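Local coordinates for putative polyketide biosynthesis enoyl-CoA hydratase homolog pksH (PDB 3HP0), which catalyses the dehydration of a carrier-tethered (S)-3-hydroxy-3-methylglutaryl group to a 3-methylglutaconyl moiety during synthesis of the antibiotic bacillaene, at residues A[46-55]-A[196-204]; A[151-159]-A[176-184]. All coordinates share one frame; numbering follows the deposited sequence.

Both contacts are partly buried and lie within the crotonase fold, their centres 24 Å apart and their nearest atoms about 10 Å apart. Contact 1 ties helix 190-199 and the start of helix 204-217 to the central sheet at strand 53-57 and the loop before it, away from the annotated active site. Contact 2 involves no strand: it sets the junction of helices 148-155 and 157-166 against the end of helix 172-178, and the side chain of Leu151 is about 9 Å from that of the active-site Glu137. A lysine ammonium meets backbone carbonyls in contact 1, whereas contact 2 rests on an arginine-aspartate salt bridge and a lysine over an indole. Contact 2 is nested within the chain loop that contact 1 closes.

Contact 1: A[46-55]-A[196-204]; sequences CETSTVTVVV and LLRLRRLNK
Lys204 extends its side chain into the bend of 46-52, past Thr52 and Ser49, and delivers its ammonium group to two backbone carbonyls. CG lies anti to the backbone N (chi1 -162°) and the chain stays extended as far as CE; a bend at chi4 (68°) then swings NZ in among the carbonyls. Lys204 NZ donates to Cys46 O at 2.7 Å, nearly in line with that carbonyl (C=O...N angle 174°), and to Val51 O, modelled at 2.5 Å, a length too short to be taken literally. A third carbonyl, that of Pro100, also accepts from NZ, so three main-chain oxygens grip the ammonium. Just behind it, Lys204 CE rests 3.3 Å from both Glu47 O and Ser49 O. The partial negative charge of these carbonyls would be expected to favour the positive charge of the lysine.

In this crotonase fold the loop leads into strand 53-57 of the central sheet, and helix 190-199 packs on the sheet through Leu196 and Leu199. Val53 straddles the two leucines: its CG1, anti to the backbone N, meets Leu196 CD2 at 3.8 Å, while CG2 reaches Leu199 CB at 3.9 Å. The Val53 side chain crosses Leu199 at about a right angle and Leu196 at a slant. Val55 adds CG2 against the same CD2 branch of Leu196, and Ile104 of the neighbouring strand touches both leucines.

Between the apolar patch and the lysine, Thr52 divides its branches. CG2 lies 3.8 Å from Lys204 N, whereas OG1 donates to a water 2.7 Å away. That water donates in turn to Leu199 O and Leu202 O, the carbonyls at the two ends of a type II turn.

Contact 2: A[151-159]-A[176-184]; sequences LIRRIGRQK and SEWGLIDAF
Arg154 reaches over the chain leaving helix 172-178 and meets Asp182 end-on, with NH1 and NH2 both donating to the single oxygen OD1. The bonds measure 3.1 Å for Arg154 NH1 to Asp182 OD1 and 3.2 Å for Arg154 NH2 to the same atom. OD1 lies in the guanidinium plane, but the carboxylate is turned 65° against it: NH2 uses the syn lone pair, while NH1 approaches from above the carboxylate plane. NH1 also donates to Gly179 O at 3.1 Å.

At the start of helix 157-166, Lys159 lies across one face of the Trp178 indole. Bends at chi2 (-71°) and chi4 (47°) fold it there, with Lys159 CD 3.7 Å from the five-membered ring centroid (CH-pi) and NZ 4.3 Å from it (cation-pi). Between the salt bridge and the indole, Ile155 CG2 touches Trp178 CB and Leu180 CB, each at 3.9 Å. A water joins the carbonyls of Ile155 and Trp178, where both helices give way to glycines with positive phi. In this crotonase fold the contact thus joins the 148-155/157-166 helix pair to the chain leaving helix 172-178.

Farther out, Ser120 O accepts from Arg154 NE and Thr122 O from NH2, while Ala125 N donates to Asp182 OD1. Held at NE, NH1 and NH2, the guanidinium has little freedom to rotate, and the convergence of donors on OD1 would be expected to favour an ionised Asp182.

Contact 1: A[46-55]-A[196-204]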
ATOM      1  N   CYS A  46     -13.728   4.383 -11.909  1.00 43.12           N
ATOM      2  CA  CYS A  46     -13.170   3.315 -12.724  1.00 42.46           C
ATOM      3  C   CYS A  46     -14.029   2.046 -12.673  1.00 44.22           C
ATOM      4  O   CYS A  46     -13.858   1.141 -13.485  1.00 44.46           O
ATOM      5  CB  CYS A  46     -11.750   2.982 -12.256  1.00 39.26           C
ATOM      6  SG  CYS A  46     -10.582   4.347 -12.347  1.00 35.39           S
ATOM      7  N   GLU A  47     -14.947   1.989 -11.715  1.00 46.18           N
ATOM      8  CA  GLU A  47     -15.832   0.844 -11.532  1.00 49.68           C
ATOM      9  C   GLU A  47     -16.729   0.508 -12.732  1.00 50.58           C
ATOM     10  O   GLU A  47     -16.829  -0.649 -13.146  1.00 51.06           O
ATOM     11  CB  GLU A  47     -16.697   1.081 -10.285  1.00 51.08           C
ATOM     12  CG  GLU A  47     -17.892   0.146 -10.108  1.00 54.16           C
ATOM     13  CD  GLU A  47     -17.498  -1.297  -9.883  1.00 55.79           C
ATOM     14  OE1 GLU A  47     -16.732  -1.564  -8.925  1.00 56.69           O
ATOM     15  OE2 GLU A  47     -17.970  -2.166 -10.652  1.00 55.32           O
ATOM     16  N   THR A  48     -17.375   1.518 -13.296  1.00 51.19           N
ATOM     17  CA  THR A  48     -18.264   1.295 -14.426  1.00 51.82           C
ATOM     18  C   THR A  48     -17.790   1.942 -15.719  1.00 51.09           C
ATOM     19  O   THR A  48     -18.250   1.603 -16.803  1.00 50.89           O
ATOM     20  CB  THR A  48     -19.688   1.810 -14.104  1.00 52.98           C
ATOM     21  OG1 THR A  48     -19.600   3.145 -13.581  1.00 52.33           O
ATOM     22  CG2 THR A  48     -20.386   0.889 -13.090  1.00 53.13           C
ATOM     23  N   SER A  49     -16.863   2.878 -15.611  1.00 49.33           N
ATOM     24  CA  SER A  49     -16.361   3.545 -16.800  1.00 48.17           C
ATOM     25  C   SER A  49     -15.690   2.554 -17.763  1.00 46.85           C
ATOM     26  O   SER A  49     -15.719   1.343 -17.547  1.00 45.86           O
ATOM     27  CB  SER A  49     -15.383   4.648 -16.413  1.00 49.17           C
ATOM     28  OG  SER A  49     -14.376   4.130 -15.579  1.00 52.90           O
ATOM     29  N   THR A  50     -15.109   3.082 -18.836  1.00 45.96           N
ATOM     30  CA  THR A  50     -14.464   2.249 -19.834  1.00 43.05           C
ATOM     31  C   THR A  50     -13.019   1.855 -19.467  1.00 41.10           C
ATOM     32  O   THR A  50     -12.329   1.188 -20.237  1.00 40.89           O
ATOM     33  CB  THR A  50     -14.501   2.943 -21.249  1.00 42.84           C
ATOM     34  OG1 THR A  50     -13.589   2.279 -22.138  1.00 43.16           O
ATOM     35  CG2 THR A  50     -14.176   4.451 -21.159  1.00 40.10           C
ATOM     36  N   VAL A  51     -12.564   2.231 -18.281  1.00 39.13           N
ATOM     37  CA  VAL A  51     -11.199   1.911 -17.888  1.00 38.72           C
ATOM     38  C   VAL A  51     -10.983   0.447 -17.480  1.00 37.86           C
ATOM     39  O   VAL A  51     -11.842  -0.177 -16.837  1.00 36.81           O
ATOM     40  CB  VAL A  51     -10.739   2.837 -16.750  1.00 38.00           C
ATOM     41  CG1 VAL A  51     -11.868   3.785 -16.399  1.00 37.36           C
ATOM     42  CG2 VAL A  51     -10.262   2.030 -15.530  1.00 38.71           C
ATOM     43  N   THR A  52      -9.823  -0.089 -17.854  1.00 35.34           N
ATOM     44  CA  THR A  52      -9.478  -1.471 -17.536  1.00 33.67           C
ATOM     45  C   THR A  52      -8.213  -1.573 -16.700  1.00 30.04           C
ATOM     46  O   THR A  52      -7.903  -2.645 -16.178  1.00 29.81           O
ATOM     47  CB  THR A  52      -9.238  -2.311 -18.808  1.00 34.90           C
ATOM     48  OG1 THR A  52      -8.108  -1.788 -19.522  1.00 35.94           O
ATOM     49  CG2 THR A  52     -10.448  -2.280 -19.693  1.00 36.17           C
ATOM     50  N   VAL A  53      -7.472  -0.476 -16.588  1.00 25.83           N
ATOM     51  CA  VAL A  53      -6.243  -0.505 -15.804  1.00 24.08           C
ATOM     52  C   VAL A  53      -6.089   0.737 -14.949  1.00 24.02           C
ATOM     53  O   VAL A  53      -6.391   1.834 -15.393  1.00 24.06           O
ATOM     54  CB  VAL A  53      -4.963  -0.628 -16.706  1.00 23.20           C
ATOM     55  CG1 VAL A  53      -3.707  -0.716 -15.832  1.00 19.81           C
ATOM     56  CG2 VAL A  53      -5.054  -1.851 -17.601  1.00 19.53           C
ATOM     57  N   VAL A  54      -5.616   0.553 -13.715  1.00 24.67           N
ATOM     58  CA  VAL A  54      -5.378   1.667 -12.805  1.00 22.94           C
ATOM     59  C   VAL A  54      -3.918   1.597 -12.369  1.00 24.48           C
ATOM     60  O   VAL A  54      -3.471   0.569 -11.849  1.00 24.57           O
ATOM     61  CB  VAL A  54      -6.259   1.591 -11.543  1.00 22.36           C
ATOM     62  CG1 VAL A  54      -5.978   2.794 -10.654  1.00 19.79           C
ATOM     63  CG2 VAL A  54      -7.742   1.525 -11.920  1.00 22.59           C
ATOM     64  N   VAL A  55      -3.180   2.683 -12.585  1.00 24.54           N
ATOM     65  CA  VAL A  55      -1.771   2.741 -12.209  1.00 27.24           C
ATOM     66  C   VAL A  55      -1.571   3.688 -11.029  1.00 29.03           C
ATOM     67  O   VAL A  55      -2.151   4.772 -10.981  1.00 28.28           O
ATOM     68  CB  VAL A  55      -0.890   3.220 -13.389  1.00 26.44           C
ATOM     69  CG1 VAL A  55       0.554   3.340 -12.941  1.00 24.23           C
ATOM     70  CG2 VAL A  55      -1.007   2.245 -14.559  1.00 25.10           C
ATOM     71  N   LEU A 196       1.245  -2.324 -19.994  1.00 31.69           N
ATOM     72  CA  LEU A 196       0.000  -1.697 -20.445  1.00 34.06           C
ATOM     73  C   LEU A 196      -0.338  -2.158 -21.854  1.00 33.95           C
ATOM     74  O   LEU A 196      -1.497  -2.356 -22.199  1.00 35.52           O
ATOM     75  CB  LEU A 196       0.123  -0.174 -20.422  1.00 33.15           C
ATOM     76  CG  LEU A 196       0.351   0.422 -19.029  1.00 35.81           C
ATOM     77  CD1 LEU A 196       0.403   1.944 -19.120  1.00 34.26           C
ATOM     78  CD2 LEU A 196      -0.765  -0.029 -18.084  1.00 32.71           C
ATOM     79  N   LEU A 197       0.693  -2.336 -22.662  1.00 34.82           N
ATOM     80  CA  LEU A 197       0.520  -2.783 -24.030  1.00 36.43           C
ATOM     81  C   LEU A 197      -0.173  -4.149 -24.028  1.00 35.68           C
ATOM     82  O   LEU A 197      -1.136  -4.360 -24.759  1.00 36.62           O
ATOM     83  CB  LEU A 197       1.887  -2.857 -24.707  1.00 39.30           C
ATOM     84  CG  LEU A 197       2.019  -2.533 -26.195  1.00 44.57           C
ATOM     85  CD1 LEU A 197       1.219  -1.284 -26.551  1.00 44.55           C
ATOM     86  CD2 LEU A 197       3.499  -2.329 -26.510  1.00 45.04           C
ATOM     87  N   ARG A 198       0.302  -5.073 -23.198  1.00 34.51           N
ATOM     88  CA  ARG A 198      -0.305  -6.395 -23.124  1.00 34.32           C
ATOM     89  C   ARG A 198      -1.667  -6.383 -22.429  1.00 32.62           C
ATOM     90  O   ARG A 198      -2.571  -7.110 -22.831  1.00 29.14           O
ATOM     91  CB  ARG A 198       0.610  -7.385 -22.387  1.00 37.53           C
ATOM     92  CG  ARG A 198       1.960  -7.630 -23.041  1.00 41.87           C
ATOM     93  CD  ARG A 198       2.288  -9.119 -23.079  1.00 42.86           C
ATOM     94  NE  ARG A 198       1.254  -9.847 -23.806  1.00 48.59           N
ATOM     95  CZ  ARG A 198       1.282 -11.148 -24.077  1.00 50.38           C
ATOM     96  NH1 ARG A 198       2.305 -11.890 -23.683  1.00 51.58           N
ATOM     97  NH2 ARG A 198       0.277 -11.707 -24.741  1.00 52.43           N
ATOM     98  N   LEU A 199      -1.809  -5.568 -21.386  1.00 31.69           N
ATOM     99  CA  LEU A 199      -3.061  -5.485 -20.636  1.00 31.83           C
ATOM    100  C   LEU A 199      -4.215  -5.030 -21.529  1.00 34.67           C
ATOM    101  O   LEU A 199      -5.333  -5.548 -21.413  1.00 34.36           O
ATOM    102  CB  LEU A 199      -2.877  -4.569 -19.416  1.00 27.50           C
ATOM    103  CG  LEU A 199      -1.955  -5.287 -18.395  1.00 26.59           C
ATOM    104  CD1 LEU A 199      -1.641  -4.390 -17.198  1.00 24.23           C
ATOM    105  CD2 LEU A 199      -2.637  -6.595 -17.990  1.00 26.32           C
ATOM    106  N   ARG A 200      -3.971  -4.049 -22.401  1.00 36.30           N
ATOM    107  CA  ARG A 200      -5.008  -3.650 -23.355  1.00 39.98           C
ATOM    108  C   ARG A 200      -4.900  -4.938 -24.153  1.00 39.08           C
ATOM    109  O   ARG A 200      -3.804  -5.450 -24.307  1.00 41.04           O
ATOM    110  CB  ARG A 200      -4.566  -2.422 -24.173  1.00 43.27           C
ATOM    111  CG  ARG A 200      -3.380  -2.651 -25.085  1.00 48.37           C
ATOM    112  CD  ARG A 200      -2.843  -1.349 -25.676  1.00 54.69           C
ATOM    113  NE  ARG A 200      -3.241  -1.140 -27.069  1.00 59.17           N
ATOM    114  CZ  ARG A 200      -2.790  -0.152 -27.839  1.00 61.68           C
ATOM    115  NH1 ARG A 200      -1.922   0.726 -27.352  1.00 62.91           N
ATOM    116  NH2 ARG A 200      -3.200  -0.051 -29.097  1.00 62.01           N
ATOM    117  N   ARG A 201      -6.011  -5.466 -24.632  1.00 38.91           N
ATOM    118  CA  ARG A 201      -6.051  -6.761 -25.328  1.00 38.49           C
ATOM    119  C   ARG A 201      -7.004  -7.569 -24.484  1.00 35.03           C
ATOM    120  O   ARG A 201      -7.574  -8.554 -24.933  1.00 35.35           O
ATOM    121  CB  ARG A 201      -4.699  -7.500 -25.353  1.00 39.71           C
ATOM    122  CG  ARG A 201      -3.750  -7.127 -26.485  1.00 40.93           C
ATOM    123  CD  ARG A 201      -2.554  -8.072 -26.547  1.00 45.11           C
ATOM    124  NE  ARG A 201      -1.542  -7.591 -27.488  1.00 52.35           N
ATOM    125  CZ  ARG A 201      -0.550  -8.325 -27.981  1.00 54.16           C
ATOM    126  NH1 ARG A 201      -0.418  -9.594 -27.629  1.00 54.81           N
ATOM    127  NH2 ARG A 201       0.304  -7.781 -28.835  1.00 55.07           N
ATOM    128  N   LEU A 202      -7.126  -7.153 -23.230  1.00 31.94           N
ATOM    129  CA  LEU A 202      -8.054  -7.782 -22.303  1.00 32.96           C
ATOM    130  C   LEU A 202      -9.246  -6.832 -22.281  1.00 32.73           C
ATOM    131  O   LEU A 202      -9.095  -5.644 -22.588  1.00 31.75           O
ATOM    132  CB  LEU A 202      -7.448  -7.884 -20.890  1.00 31.36           C
ATOM    133  CG  LEU A 202      -6.105  -8.613 -20.695  1.00 32.53           C
ATOM    134  CD1 LEU A 202      -5.817  -8.688 -19.180  1.00 32.13           C
ATOM    135  CD2 LEU A 202      -6.145 -10.001 -21.328  1.00 29.34           C
ATOM    136  N   ASN A 203     -10.424  -7.344 -21.952  1.00 32.30           N
ATOM    137  CA  ASN A 203     -11.597  -6.491 -21.874  1.00 33.45           C
ATOM    138  C   ASN A 203     -12.034  -6.446 -20.397  1.00 32.58           C
ATOM    139  O   ASN A 203     -11.780  -7.390 -19.634  1.00 29.46           O
ATOM    140  CB  ASN A 203     -12.716  -7.041 -22.770  1.00 35.83           C
ATOM    141  CG  ASN A 203     -13.369  -8.277 -22.194  1.00 39.35           C
ATOM    142  OD1 ASN A 203     -14.104  -8.194 -21.215  1.00 43.43           O
ATOM    143  ND2 ASN A 203     -13.102  -9.432 -22.791  1.00 40.55           N
ATOM    144  N   LYS A 204     -12.679  -5.352 -19.999  1.00 30.63           N
ATOM    145  CA  LYS A 204     -13.131  -5.170 -18.623  1.00 30.82           C
ATOM    146  C   LYS A 204     -13.910  -6.365 -18.075  1.00 30.68           C
ATOM    147  O   LYS A 204     -13.683  -6.796 -16.942  1.00 30.47           O
ATOM    148  CB  LYS A 204     -13.990  -3.911 -18.524  1.00 30.90           C
ATOM    149  CG  LYS A 204     -14.163  -3.357 -17.116  1.00 31.33           C
ATOM    150  CD  LYS A 204     -15.000  -2.090 -17.160  1.00 32.15           C
ATOM    151  CE  LYS A 204     -15.060  -1.385 -15.815  1.00 33.17           C
ATOM    152  NZ  LYS A 204     -13.753  -0.813 -15.408  1.00 31.72           N
TER
HETATM  153  O   HOH W   1      -7.816  -3.727 -21.371  1.00 33.38           O

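Contact 2: A[151-159]-A[176-184]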
ATOM      1  N   LEU A 151       0.731  -8.555   2.204  1.00 18.36           N
ATOM      2  CA  LEU A 151       2.127  -8.919   1.999  1.00 17.09           C
ATOM      3  C   LEU A 151       2.258 -10.435   1.988  1.00 18.15           C
ATOM      4  O   LEU A 151       2.872 -11.020   1.083  1.00 18.74           O
ATOM      5  CB  LEU A 151       3.024  -8.328   3.107  1.00 17.60           C
ATOM      6  CG  LEU A 151       4.534  -8.612   2.927  1.00 19.52           C
ATOM      7  CD1 LEU A 151       5.008  -8.069   1.573  1.00 18.67           C
ATOM      8  CD2 LEU A 151       5.350  -7.974   4.046  1.00 18.49           C
ATOM      9  N   ILE A 152       1.661 -11.064   2.991  1.00 17.37           N
ATOM     10  CA  ILE A 152       1.698 -12.509   3.128  1.00 18.06           C
ATOM     11  C   ILE A 152       1.116 -13.218   1.917  1.00 19.25           C
ATOM     12  O   ILE A 152       1.642 -14.241   1.480  1.00 18.76           O
ATOM     13  CB  ILE A 152       0.949 -12.949   4.410  1.00 20.64           C
ATOM     14  CG1 ILE A 152       1.784 -12.535   5.628  1.00 18.96           C
ATOM     15  CG2 ILE A 152       0.632 -14.466   4.362  1.00 13.55           C
ATOM     16  CD1 ILE A 152       1.178 -12.921   6.959  1.00 21.37           C
ATOM     17  N   ARG A 153       0.032 -12.682   1.365  1.00 21.11           N
ATOM     18  CA  ARG A 153      -0.556 -13.315   0.192  1.00 23.98           C
ATOM     19  C   ARG A 153       0.467 -13.343  -0.961  1.00 23.57           C
ATOM     20  O   ARG A 153       0.461 -14.253  -1.785  1.00 24.44           O
ATOM     21  CB  ARG A 153      -1.827 -12.579  -0.262  1.00 24.92           C
ATOM     22  CG  ARG A 153      -2.334 -13.098  -1.617  1.00 27.57           C
ATOM     23  CD  ARG A 153      -3.363 -12.194  -2.301  1.00 28.77           C
ATOM     24  NE  ARG A 153      -3.429 -12.509  -3.732  1.00 32.00           N
ATOM     25  CZ  ARG A 153      -2.505 -12.148  -4.627  1.00 30.66           C
ATOM     26  NH1 ARG A 153      -1.442 -11.440  -4.250  1.00 29.50           N
ATOM     27  NH2 ARG A 153      -2.623 -12.525  -5.894  1.00 27.09           N
ATOM     28  N   ARG A 154       1.346 -12.348  -1.005  1.00 23.40           N
ATOM     29  CA  ARG A 154       2.352 -12.272  -2.063  1.00 24.40           C
ATOM     30  C   ARG A 154       3.635 -13.063  -1.839  1.00 22.86           C
ATOM     31  O   ARG A 154       4.113 -13.734  -2.750  1.00 23.50           O
ATOM     32  CB  ARG A 154       2.745 -10.811  -2.331  1.00 24.21           C
ATOM     33  CG  ARG A 154       2.006 -10.161  -3.476  1.00 22.42           C
ATOM     34  CD  ARG A 154       2.411  -8.709  -3.641  1.00 20.23           C
ATOM     35  NE  ARG A 154       1.747  -8.115  -4.790  1.00 21.53           N
ATOM     36  CZ  ARG A 154       2.211  -8.158  -6.038  1.00 25.04           C
ATOM     37  NH1 ARG A 154       3.367  -8.763  -6.302  1.00 24.97           N
ATOM     38  NH2 ARG A 154       1.494  -7.635  -7.032  1.00 23.38           N
ATOM     39  N   ILE A 155       4.195 -12.999  -0.632  1.00 21.61           N
ATOM     40  CA  ILE A 155       5.474 -13.666  -0.386  1.00 19.84           C
ATOM     41  C   ILE A 155       5.484 -14.833   0.572  1.00 21.09           C
ATOM     42  O   ILE A 155       6.508 -15.475   0.748  1.00 21.62           O
ATOM     43  CB  ILE A 155       6.516 -12.658   0.109  1.00 18.98           C
ATOM     44  CG1 ILE A 155       6.093 -12.090   1.461  1.00 16.08           C
ATOM     45  CG2 ILE A 155       6.649 -11.513  -0.891  1.00 20.83           C
ATOM     46  CD1 ILE A 155       7.137 -11.183   2.072  1.00 16.90           C
ATOM     47  N   GLY A 156       4.351 -15.109   1.199  1.00 22.44           N
ATOM     48  CA  GLY A 156       4.295 -16.213   2.125  1.00 21.84           C
ATOM     49  C   GLY A 156       4.484 -15.732   3.548  1.00 23.12           C
ATOM     50  O   GLY A 156       4.939 -14.612   3.789  1.00 22.94           O
ATOM     51  N   ARG A 157       4.125 -16.593   4.487  1.00 23.69           N
ATOM     52  CA  ARG A 157       4.232 -16.298   5.899  1.00 26.73           C
ATOM     53  C   ARG A 157       5.675 -16.143   6.383  1.00 24.80           C
ATOM     54  O   ARG A 157       5.994 -15.189   7.080  1.00 22.40           O
ATOM     55  CB  ARG A 157       3.543 -17.403   6.704  1.00 30.50           C
ATOM     56  CG  ARG A 157       2.312 -16.943   7.442  1.00 35.53           C
ATOM     57  CD  ARG A 157       1.010 -17.465   6.840  1.00 39.04           C
ATOM     58  NE  ARG A 157      -0.121 -16.775   7.465  1.00 44.06           N
ATOM     59  CZ  ARG A 157      -1.373 -16.805   7.029  1.00 43.88           C
ATOM     60  NH1 ARG A 157      -1.702 -17.500   5.952  1.00 44.46           N
ATOM     61  NH2 ARG A 157      -2.296 -16.102   7.663  1.00 47.54           N
ATOM     62  N   GLN A 158       6.549 -17.067   6.003  1.00 22.01           N
ATOM     63  CA  GLN A 158       7.927 -16.993   6.470  1.00 23.53           C
ATOM     64  C   GLN A 158       8.680 -15.745   6.015  1.00 23.92           C
ATOM     65  O   GLN A 158       9.379 -15.107   6.803  1.00 22.29           O
ATOM     66  CB  GLN A 158       8.686 -18.264   6.070  1.00 22.90           C
ATOM     67  CG  GLN A 158      10.072 -18.394   6.686  1.00 25.23           C
ATOM     68  CD  GLN A 158      10.109 -17.999   8.160  1.00 25.06           C
ATOM     69  OE1 GLN A 158       9.197 -18.308   8.920  1.00 29.37           O
ATOM     70  NE2 GLN A 158      11.178 -17.323   8.566  1.00 21.52           N
ATOM     71  N   LYS A 159       8.533 -15.375   4.753  1.00 24.34           N
ATOM     72  CA  LYS A 159       9.238 -14.206   4.277  1.00 26.18           C
ATOM     73  C   LYS A 159       8.740 -12.932   4.961  1.00 25.64           C
ATOM     74  O   LYS A 159       9.538 -12.066   5.332  1.00 23.82           O
ATOM     75  CB  LYS A 159       9.109 -14.104   2.755  1.00 29.52           C
ATOM     76  CG  LYS A 159       9.745 -15.280   2.021  1.00 32.54           C
ATOM     77  CD  LYS A 159      11.266 -15.230   2.093  1.00 37.44           C
ATOM     78  CE  LYS A 159      11.908 -16.525   1.561  1.00 41.90           C
ATOM     79  NZ  LYS A 159      11.327 -16.981   0.247  1.00 45.54           N
ATOM     80  N   SER A 176      11.901  -9.239  -5.784  1.00 29.05           N
ATOM     81  CA  SER A 176      11.602  -9.962  -7.017  1.00 29.94           C
ATOM     82  C   SER A 176      11.605 -11.459  -6.783  1.00 29.79           C
ATOM     83  O   SER A 176      10.668 -12.157  -7.170  1.00 29.55           O
ATOM     84  CB  SER A 176      12.620  -9.615  -8.114  1.00 32.49           C
ATOM     85  OG  SER A 176      12.357 -10.340  -9.311  1.00 30.79           O
ATOM     86  N   GLU A 177      12.661 -11.951  -6.146  1.00 30.79           N
ATOM     87  CA  GLU A 177      12.779 -13.376  -5.871  1.00 31.68           C
ATOM     88  C   GLU A 177      11.636 -13.862  -4.986  1.00 30.78           C
ATOM     89  O   GLU A 177      11.104 -14.955  -5.196  1.00 31.44           O
ATOM     90  CB  GLU A 177      14.123 -13.680  -5.200  1.00 34.66           C
ATOM     91  CG  GLU A 177      15.337 -13.249  -6.017  1.00 41.62           C
ATOM     92  CD  GLU A 177      16.662 -13.483  -5.294  1.00 46.02           C
ATOM     93  OE1 GLU A 177      17.657 -12.794  -5.629  1.00 47.62           O
ATOM     94  OE2 GLU A 177      16.713 -14.358  -4.399  1.00 48.93           O
ATOM     95  N   TRP A 178      11.247 -13.043  -4.013  1.00 28.30           N
ATOM     96  CA  TRP A 178      10.174 -13.401  -3.089  1.00 27.76           C
ATOM     97  C   TRP A 178       8.757 -13.290  -3.650  1.00 27.20           C
ATOM     98  O   TRP A 178       7.832 -13.920  -3.142  1.00 28.36           O
ATOM     99  CB  TRP A 178      10.265 -12.549  -1.826  1.00 27.44           C
ATOM    100  CG  TRP A 178      11.532 -12.736  -1.047  1.00 28.21           C
ATOM    101  CD1 TRP A 178      12.564 -13.585  -1.335  1.00 29.49           C
ATOM    102  CD2 TRP A 178      11.896 -12.060   0.163  1.00 28.80           C
ATOM    103  NE1 TRP A 178      13.543 -13.480  -0.378  1.00 29.95           N
ATOM    104  CE2 TRP A 178      13.156 -12.558   0.557  1.00 29.56           C
ATOM    105  CE3 TRP A 178      11.270 -11.092   0.961  1.00 27.62           C
ATOM    106  CZ2 TRP A 178      13.809 -12.110   1.708  1.00 31.02           C
ATOM    107  CZ3 TRP A 178      11.918 -10.650   2.103  1.00 30.10           C
ATOM    108  CH2 TRP A 178      13.173 -11.164   2.470  1.00 30.42           C
ATOM    109  N   GLY A 179       8.581 -12.486  -4.689  1.00 26.05           N
ATOM    110  CA  GLY A 179       7.260 -12.329  -5.257  1.00 22.48           C
ATOM    111  C   GLY A 179       6.613 -11.027  -4.834  1.00 21.05           C
ATOM    112  O   GLY A 179       5.475 -10.761  -5.219  1.00 18.95           O
ATOM    113  N   LEU A 180       7.324 -10.221  -4.037  1.00 19.43           N
ATOM    114  CA  LEU A 180       6.798  -8.932  -3.593  1.00 19.50           C
ATOM    115  C   LEU A 180       6.505  -8.053  -4.806  1.00 22.58           C
ATOM    116  O   LEU A 180       5.528  -7.312  -4.829  1.00 25.25           O
ATOM    117  CB  LEU A 180       7.790  -8.218  -2.676  1.00 19.88           C
ATOM    118  CG  LEU A 180       7.383  -6.783  -2.287  1.00 21.15           C
ATOM    119  CD1 LEU A 180       5.907  -6.742  -1.884  1.00 18.22           C
ATOM    120  CD2 LEU A 180       8.256  -6.276  -1.143  1.00 19.50           C
ATOM    121  N   ILE A 181       7.359  -8.128  -5.817  1.00 24.05           N
ATOM    122  CA  ILE A 181       7.140  -7.360  -7.019  1.00 27.53           C
ATOM    123  C   ILE A 181       7.298  -8.283  -8.226  1.00 28.71           C
ATOM    124  O   ILE A 181       8.130  -9.198  -8.223  1.00 29.08           O
ATOM    125  CB  ILE A 181       8.133  -6.138  -7.141  1.00 29.27           C
ATOM    126  CG1 ILE A 181       9.561  -6.600  -6.919  1.00 30.38           C
ATOM    127  CG2 ILE A 181       7.770  -5.029  -6.154  1.00 30.37           C
ATOM    128  CD1 ILE A 181      10.215  -7.062  -8.188  1.00 37.79           C
ATOM    129  N   ASP A 182       6.474  -8.057  -9.243  1.00 27.87           N
ATOM    130  CA  ASP A 182       6.520  -8.831 -10.475  1.00 30.50           C
ATOM    131  C   ASP A 182       7.301  -7.904 -11.401  1.00 32.95           C
ATOM    132  O   ASP A 182       6.895  -6.768 -11.613  1.00 38.96           O
ATOM    133  CB  ASP A 182       5.098  -9.037 -11.041  1.00 28.48           C
ATOM    134  CG  ASP A 182       4.071  -9.344  -9.968  1.00 26.93           C
ATOM    135  OD1 ASP A 182       3.515  -8.400  -9.360  1.00 24.73           O
ATOM    136  OD2 ASP A 182       3.795 -10.538  -9.707  1.00 28.60           O
ATOM    137  N   ALA A 183       8.431  -8.344 -11.925  1.00 32.50           N
ATOM    138  CA  ALA A 183       9.213  -7.496 -12.846  1.00 32.16           C
ATOM    139  C   ALA A 183       9.677  -6.125 -12.323  1.00 32.89           C
ATOM    140  O   ALA A 183       8.955  -5.393 -11.656  1.00 32.82           O
ATOM    141  CB  ALA A 183       8.445  -7.286 -14.123  1.00 29.91           C
ATOM    142  N   PHE A 184      10.902  -5.783 -12.679  1.00 34.42           N
ATOM    143  CA  PHE A 184      11.506  -4.527 -12.294  1.00 35.46           C
ATOM    144  C   PHE A 184      12.610  -4.276 -13.313  1.00 36.50           C
ATOM    145  O   PHE A 184      13.087  -5.212 -13.958  1.00 34.80           O
ATOM    146  CB  PHE A 184      12.069  -4.621 -10.867  1.00 34.55           C
ATOM    147  CG  PHE A 184      13.344  -5.406 -10.770  1.00 33.25           C
ATOM    148  CD1 PHE A 184      14.578  -4.761 -10.880  1.00 32.53           C
ATOM    149  CD2 PHE A 184      13.319  -6.785 -10.528  1.00 34.29           C
ATOM    150  CE1 PHE A 184      15.759  -5.474 -10.778  1.00 31.28           C
ATOM    151  CE2 PHE A 184      14.507  -7.507 -10.423  1.00 32.89           C
ATOM    152  CZ  PHE A 184      15.727  -6.846 -10.534  1.00 33.85           C
TER
HETATM  153  O   HOH W   2       7.890 -16.334  -1.219  1.00 40.22           O